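Local coordinates for protein ATP phosphoribosyltransferase regulatory subunit (Thermotoga maritima, PDB 1USY) that is probably required for the first step of histidine biosynthesis and may let histidine exert feedback control on ATP phosphoribosyltransferase, at residues Ser11-Ser14 with Lys15-Lys19; Leu110-Ile113 with Val114-Ser118; Leu138-Glu141 with Ile142-Leu146. One frame throughout, in Å; residues are numbered along the deposited sequence.

Contact 1: Ser11-Ser14 with Lys15-Lys19; sequences SFYS and KATKK
The backbone bond from T17 N to Y13 O, four residues back, is 2.9 Å long and sound, its N-H...O angle 164° with the donor tilted from the carbonyl plane. T17 OG1 is also placed against Y13 O, but implausibly close, so that second bond is doubtful. OG1 sits between its own backbone N and carbonyl carbon (chi1 36°), which turns the hydroxyl back along the helix and over one face of the Y13 ring. The threonine methyl comes to the same ring, T17 CG2 lying 3.5 Å from Y13 CE1. Beyond these atoms the tyrosine ring meets W74 and also F6 of the second subunit. S11 and K15 are likewise one turn apart, joined by K15 N to S11 O at 2.9 Å, the donor in the carbonyl plane. K15 runs out straight and then bends at its last torsion, bringing CE within 3.5 Å of S11 OG while NZ forms salt bridges with E115 and E119; S11 OG bonds to E119 as well. At the helix end K18 lays its alkyl chain against S14 O, with CE at 3.4 Å. This is the last turn of a helix running into an inverse gamma turn centred on T17, and its place at the subunit interface is consistent with the motif 1 helix of class II synthetases.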
loop_
_atom_site.group_PDB
_atom_site.type_symbol
_atom_site.label_atom_id
_atom_site.label_comp_id
_atom_site.label_asym_id
_atom_site.label_seq_id
_atom_site.Cartn_x
_atom_site.Cartn_y
_atom_site.Cartn_z
ATOM N N SER B 11 35.002 13.870 -12.343
ATOM C CA SER B 11 35.451 14.245 -13.665
ATOM C C SER B 11 34.330 14.908 -14.476
ATOM O O SER B 11 34.538 15.974 -15.052
ATOM C CB SER B 11 35.992 13.010 -14.385
ATOM O OG SER B 11 36.375 13.309 -15.727
ATOM N N PHE B 12 33.158 14.268 -14.484
ATOM C CA PHE B 12 31.973 14.715 -15.209
ATOM C C PHE B 12 31.496 16.054 -14.683
ATOM O O PHE B 12 31.135 16.921 -15.449
ATOM C CB PHE B 12 30.837 13.676 -15.078
ATOM C CG PHE B 12 29.593 14.055 -15.810
ATOM C CD1 PHE B 12 29.519 13.907 -17.199
ATOM C CD2 PHE B 12 28.486 14.540 -15.122
ATOM C CE1 PHE B 12 28.375 14.278 -17.893
ATOM C CE2 PHE B 12 27.307 14.898 -15.800
ATOM C CZ PHE B 12 27.256 14.777 -17.190
ATOM N N TYR B 13 31.506 16.183 -13.360
ATOM C CA TYR B 13 31.246 17.420 -12.637
ATOM C C TYR B 13 32.228 18.532 -13.038
ATOM O O TYR B 13 31.844 19.698 -13.107
ATOM C CB TYR B 13 31.324 17.136 -11.118
ATOM C CG TYR B 13 31.665 18.347 -10.266
ATOM C CD1 TYR B 13 30.767 19.425 -10.155
ATOM C CD2 TYR B 13 32.887 18.433 -9.588
ATOM C CE1 TYR B 13 31.069 20.548 -9.403
ATOM C CE2 TYR B 13 33.196 19.564 -8.824
ATOM C CZ TYR B 13 32.278 20.617 -8.737
ATOM O OH TYR B 13 32.558 21.737 -7.978
ATOM N N SER B 14 33.496 18.188 -13.282
ATOM C CA SER B 14 34.451 19.190 -13.784
ATOM C C SER B 14 34.146 19.603 -15.203
ATOM O O SER B 14 34.174 20.778 -15.518
ATOM C CB SER B 14 35.911 18.730 -13.659
ATOM O OG SER B 14 36.111 18.173 -12.372
ATOM N N LYS B 15 33.853 18.641 -16.056
ATOM C CA LYS B 15 33.480 18.965 -17.421
ATOM C C LYS B 15 32.278 19.885 -17.452
ATOM O O LYS B 15 32.292 20.874 -18.189
ATOM C CB LYS B 15 33.212 17.710 -18.239
ATOM C CG LYS B 15 34.432 16.848 -18.412
ATOM C CD LYS B 15 34.065 15.496 -19.022
ATOM C CE LYS B 15 35.131 14.449 -18.748
ATOM N NZ LYS B 15 36.508 14.988 -18.892
ATOM N N ALA B 16 31.267 19.573 -16.627
ATOM C CA ALA B 16 30.020 20.332 -16.604
ATOM C C ALA B 16 30.124 21.734 -15.983
ATOM O O ALA B 16 29.648 22.712 -16.583
ATOM C CB ALA B 16 28.924 19.539 -15.950
ATOM N N THR B 17 30.719 21.828 -14.788
ATOM C CA THR B 17 30.818 23.101 -14.086
ATOM C C THR B 17 32.024 23.812 -14.655
ATOM O O THR B 17 33.019 24.011 -13.959
ATOM C CB THR B 17 30.951 22.945 -12.496
ATOM O OG1 THR B 17 31.741 21.801 -12.161
ATOM C CG2 THR B 17 29.560 22.654 -11.766
ATOM N N LYS B 18 31.927 24.171 -15.927
ATOM C CA LYS B 18 33.007 24.785 -16.722
ATOM C C LYS B 18 32.335 25.281 -17.985
ATOM O O LYS B 18 32.745 26.262 -18.614
ATOM C CB LYS B 18 34.085 23.770 -17.103
ATOM C CG LYS B 18 35.458 24.122 -16.596
ATOM C CD LYS B 18 36.448 22.966 -16.809
ATOM C CE LYS B 18 37.073 22.521 -15.471
ATOM N NZ LYS B 18 38.479 22.042 -15.649
ATOM N N LYS B 19 31.297 24.544 -18.331
ATOM C CA LYS B 19 30.343 24.912 -19.327
ATOM C C LYS B 19 29.180 25.635 -18.647
ATOM O O LYS B 19 28.195 25.973 -19.287
ATOM C CB LYS B 19 29.880 23.659 -20.077
ATOM C CG LYS B 19 30.971 22.974 -20.924
ATOM C CD LYS B 19 31.700 23.948 -21.859
ATOM C CE LYS B 19 32.247 23.255 -23.129
ATOM N NZ LYS B 19 32.708 24.312 -24.077
#

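Contact 2: Leu110-Ile113 with Val114-Ser118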
loop_
_atom_site.group_PDB
_atom_site.type_symbol
_atom_site.label_atom_id
_atom_site.label_comp_id
_atom_site.label_asym_id
_atom_site.label_seq_id
_atom_site.Cartn_x
_atom_site.Cartn_y
_atom_site.Cartn_z
ATOM N N LEU B 110 26.316 17.550 -26.109
ATOM C CA LEU B 110 26.938 16.417 -26.781
ATOM C C LEU B 110 28.392 16.336 -26.421
ATOM O O LEU B 110 28.928 15.255 -26.202
ATOM C CB LEU B 110 26.856 16.579 -28.293
ATOM C CG LEU B 110 25.784 15.805 -29.053
ATOM C CD1 LEU B 110 26.116 15.977 -30.475
ATOM C CD2 LEU B 110 25.747 14.353 -28.664
ATOM N N GLU B 111 29.038 17.485 -26.356
ATOM C CA GLU B 111 30.469 17.482 -26.273
ATOM C C GLU B 111 30.886 16.914 -24.928
ATOM O O GLU B 111 31.771 16.059 -24.875
ATOM C CB GLU B 111 31.047 18.857 -26.628
ATOM C CG GLU B 111 31.791 19.594 -25.529
ATOM C CD GLU B 111 33.096 18.922 -25.171
ATOM O OE1 GLU B 111 33.869 18.610 -26.114
ATOM O OE2 GLU B 111 33.333 18.689 -23.955
ATOM N N ILE B 112 30.195 17.315 -23.861
ATOM C CA ILE B 112 30.431 16.748 -22.527
ATOM C C ILE B 112 30.077 15.239 -22.411
ATOM O O ILE B 112 30.884 14.473 -21.901
ATOM C CB ILE B 112 29.689 17.573 -21.459
ATOM C CG1 ILE B 112 30.158 19.009 -21.483
ATOM C CG2 ILE B 112 29.867 16.998 -20.069
ATOM C CD1 ILE B 112 29.237 19.927 -20.726
ATOM N N ILE B 113 28.903 14.828 -22.885
ATOM C CA ILE B 113 28.490 13.431 -22.789
ATOM C C ILE B 113 29.471 12.554 -23.585
ATOM O O ILE B 113 29.976 11.565 -23.069
ATOM C CB ILE B 113 27.012 13.195 -23.276
ATOM C CG1 ILE B 113 25.937 13.797 -22.360
ATOM C CG2 ILE B 113 26.715 11.700 -23.387
ATOM C CD1 ILE B 113 26.355 14.182 -21.025
ATOM N N VAL B 114 29.745 12.925 -24.835
ATOM C CA VAL B 114 30.665 12.146 -25.670
ATOM C C VAL B 114 32.050 12.100 -25.027
ATOM O O VAL B 114 32.626 11.005 -24.873
ATOM C CB VAL B 114 30.781 12.709 -27.131
ATOM C CG1 VAL B 114 31.984 12.120 -27.891
ATOM C CG2 VAL B 114 29.489 12.498 -27.912
ATOM N N GLU B 115 32.601 13.267 -24.670
ATOM C CA GLU B 115 33.939 13.298 -24.060
ATOM C C GLU B 115 33.964 12.433 -22.802
ATOM O O GLU B 115 34.949 11.681 -22.575
ATOM C CB GLU B 115 34.389 14.702 -23.707
ATOM C CG GLU B 115 35.733 14.731 -23.008
ATOM C CD GLU B 115 36.140 16.114 -22.580
ATOM O OE1 GLU B 115 35.569 17.089 -23.087
ATOM O OE2 GLU B 115 37.049 16.238 -21.735
ATOM N N SER B 116 32.886 12.527 -22.014
ATOM C CA SER B 116 32.738 11.700 -20.823
ATOM C C SER B 116 32.699 10.221 -21.158
ATOM O O SER B 116 33.291 9.404 -20.450
ATOM C CB SER B 116 31.485 12.075 -20.032
ATOM O OG SER B 116 31.624 13.396 -19.544
ATOM N N ALA B 117 32.007 9.870 -22.232
ATOM C CA ALA B 117 31.835 8.454 -22.561
ATOM C C ALA B 117 33.135 7.848 -23.103
ATOM O O ALA B 117 33.527 6.738 -22.743
ATOM C CB ALA B 117 30.646 8.229 -23.523
ATOM N N SER B 118 33.827 8.605 -23.932
ATOM C CA SER B 118 35.072 8.112 -24.470
ATOM C C SER B 118 36.173 8.028 -23.406
ATOM O O SER B 118 37.196 7.386 -23.626
ATOM C CB SER B 118 35.503 8.942 -25.670
ATOM O OG SER B 118 35.717 10.267 -25.275
#
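E111 and E115 lie side by side one helical turn apart and point the same way, their carboxylate planes turned 75° against each other. E111 OE2 is placed 2.9 Å from E115 OE1, two acceptor oxygens brought together with the carboxylates steeply turned to each other, though the exact gap should not be pressed at this resolution. E115 is extended, with CG anti to the backbone N (chi1 177°), whereas E111 bends beyond CG to arrive at the same spot. The side of the helix turned to helix 6-16 is arranged otherwise. S116 turns its hydroxyl back onto I112 O, with OG to O 2.7 Å, while S116 N reaches that oxygen at 2.8 Å. The two donors approach from opposite faces of the carbonyl plane, the hydroxyl 37° out of it, so a buried serine pays its polar cost within the helix. F12 of helix 6-16 packs here, over I112, I113 and S116. A third line of contact is apolar: L110 CD2 and V114 CG2 meet at 4.2 Å, and both side chains also touch L212 of helix 199-215. I113 and V114 rest on I241 of the neighbouring strand. K215 is only a long, weak partner for E111, whereas E115 OE2 has a salt bridge to K15. Two carboxylates so near each other would tend to raise each other's pKa, and K15 would offset part of that at E115.

Contact 3: Leu138-Glu141 with Ile142-Leu146; sequences LLKE and IPKDL
Two lysine side chains of like charge converge here: K140 and K144 cross at about a right angle, and K140 NZ stands 3.3 Å from K144 NZ without bonding to it. They flank the connection between helix 135-139 and helix 147-156, which leaves the first helix through a beta turn, L139 to I142. Its bond runs from I142 N to L139 O at 2.8 Å with an N-H...O angle of 145°, although the position of that oxygen is not very sure. K140 is the first residue past the helix. Its chain leaves with CG anti to the backbone N and then bends at every later torsion, folding forward over the turn until its end meets K144 CE. Both lysines are exposed and touch a crystal neighbour, so lattice packing may have helped settle their ends. I142 is the buried residue of this otherwise open loop. Its CG1 branch lies anti to the carbonyl carbon (chi1 -71°) and carries CD1 back to the preceding helix, 3.6 Å from L138 O. The same side chain packs on L173 and on V176 of helix 174-185, the helix that also carries I180, I184 and Y185 of the histidine pocket, while L139 leans on H147, V150 and L151. An alanine here in place of I142 would remove CD1 and the rest of the branched chain, and the packing on L173 and V176 would probably be lost, leaving the loop less firmly held against helix 174-185. I142 also serves through its backbone: its carbonyl oxygen accepts a hydrogen bond from H147 NE2, and the folded chain of K140 passes close by, with CE 3.2 Å from I142 O.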
loop_
_atom_site.group_PDB
_atom_site.type_symbol
_atom_site.label_atom_id
_atom_site.label_comp_id
_atom_site.label_asym_id
_atom_site.label_seq_id
_atom_site.Cartn_x
_atom_site.Cartn_y
_atom_site.Cartn_z
ATOM N N LEU B 138 8.681 11.926 -44.422
ATOM C CA LEU B 138 8.558 10.563 -44.954
ATOM C C LEU B 138 7.099 10.028 -44.998
ATOM O O LEU B 138 6.723 9.317 -45.918
ATOM C CB LEU B 138 9.452 9.595 -44.162
ATOM C CG LEU B 138 10.795 9.092 -44.716
ATOM C CD1 LEU B 138 11.263 7.935 -43.900
ATOM C CD2 LEU B 138 10.740 8.679 -46.187
ATOM N N LEU B 139 6.274 10.435 -44.002
ATOM C CA LEU B 139 4.978 9.790 -43.748
ATOM C C LEU B 139 3.990 10.154 -44.846
ATOM O O LEU B 139 3.550 9.303 -45.625
ATOM C CB LEU B 139 4.416 10.215 -42.411
ATOM C CG LEU B 139 4.485 9.120 -41.338
ATOM C CD1 LEU B 139 5.204 7.834 -41.809
ATOM C CD2 LEU B 139 5.222 9.609 -40.091
ATOM N N LYS B 140 3.580 11.421 -44.975
ATOM C CA LYS B 140 2.665 11.656 -46.080
ATOM C C LYS B 140 3.441 11.734 -47.425
ATOM O O LYS B 140 4.328 12.591 -47.636
ATOM C CB LYS B 140 1.758 12.853 -45.975
ATOM C CG LYS B 140 0.458 12.570 -46.786
ATOM C CD LYS B 140 -0.152 11.174 -46.499
ATOM C CE LYS B 140 -0.906 11.129 -45.173
ATOM N NZ LYS B 140 -1.880 12.220 -45.044
ATOM N N GLU B 141 2.955 10.783 -48.120
ATOM C CA GLU B 141 3.223 10.275 -49.447
ATOM C C GLU B 141 2.496 8.939 -49.377
ATOM O O GLU B 141 2.029 8.404 -50.386
ATOM C CB GLU B 141 4.752 10.096 -49.693
ATOM C CG GLU B 141 5.174 10.253 -51.175
ATOM C CD GLU B 141 6.704 10.244 -51.377
ATOM O OE1 GLU B 141 7.235 10.853 -52.385
ATOM O OE2 GLU B 141 7.465 9.627 -50.538
ATOM N N ILE B 142 2.456 8.536 -48.100
ATOM C CA ILE B 142 1.906 7.270 -47.602
ATOM C C ILE B 142 0.560 7.467 -46.881
ATOM O O ILE B 142 0.412 8.333 -46.014
ATOM C CB ILE B 142 2.952 6.706 -46.630
ATOM C CG1 ILE B 142 4.194 6.201 -47.385
ATOM C CG2 ILE B 142 2.435 5.538 -45.773
ATOM C CD1 ILE B 142 5.434 6.060 -46.500
ATOM N N PRO B 143 -0.392 6.522 -47.151
ATOM C CA PRO B 143 -1.750 6.511 -46.548
ATOM C C PRO B 143 -1.865 6.604 -45.027
ATOM O O PRO B 143 -1.052 6.027 -44.316
ATOM C CB PRO B 143 -2.344 5.184 -47.050
ATOM C CG PRO B 143 -1.706 5.002 -48.389
ATOM C CD PRO B 143 -0.236 5.431 -48.139
ATOM N N LYS B 144 -2.885 7.331 -44.560
ATOM C CA LYS B 144 -3.068 7.724 -43.143
ATOM C C LYS B 144 -2.863 6.619 -42.097
ATOM O O LYS B 144 -1.937 6.699 -41.297
ATOM C CB LYS B 144 -4.438 8.397 -42.924
ATOM C CG LYS B 144 -4.485 9.892 -43.225
ATOM C CD LYS B 144 -4.238 10.737 -41.980
ATOM C CE LYS B 144 -3.378 11.968 -42.285
ATOM N NZ LYS B 144 -4.186 13.105 -42.815
ATOM N N ASP B 145 -3.736 5.610 -42.084
ATOM C CA ASP B 145 -3.614 4.518 -41.108
ATOM C C ASP B 145 -2.835 3.333 -41.708
ATOM O O ASP B 145 -3.259 2.168 -41.704
ATOM C CB ASP B 145 -4.969 4.122 -40.502
ATOM C CG ASP B 145 -6.096 4.292 -41.467
ATOM O OD1 ASP B 145 -7.104 4.949 -41.105
ATOM O OD2 ASP B 145 -6.058 3.809 -42.624
ATOM N N LEU B 146 -1.692 3.708 -42.260
ATOM C CA LEU B 146 -0.607 2.826 -42.606
ATOM C C LEU B 146 0.646 3.457 -41.983
ATOM O O LEU B 146 1.740 2.927 -42.119
ATOM C CB LEU B 146 -0.472 2.746 -44.122
ATOM C CG LEU B 146 -0.323 1.424 -44.868
ATOM C CD1 LEU B 146 0.172 1.713 -46.270
ATOM C CD2 LEU B 146 0.659 0.507 -44.145
#

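Contacts 1 and 2 belong together: their centres are 11 Å apart, and helix 6-16 lies directly against helix 103-120. K15 NZ crosses to E115 OE2 at 3.2 Å, answering one of the paired glutamates, and beside it F12 and K19 supply the apolar touch. Contact 2 is the buried member, with contact 1 only partly buried and Y13 reaching the second subunit. Contact 3 stands apart on the other side of the chain's centre, its nearest atoms about 22 Å from contact 2. Contacts 1 and 3 both span a helix end, while contact 2 lies wholly within helix 103-120. In contact 3 apolar chains, I142 among them, pack against neighbouring helices while the lysines lie at the surface.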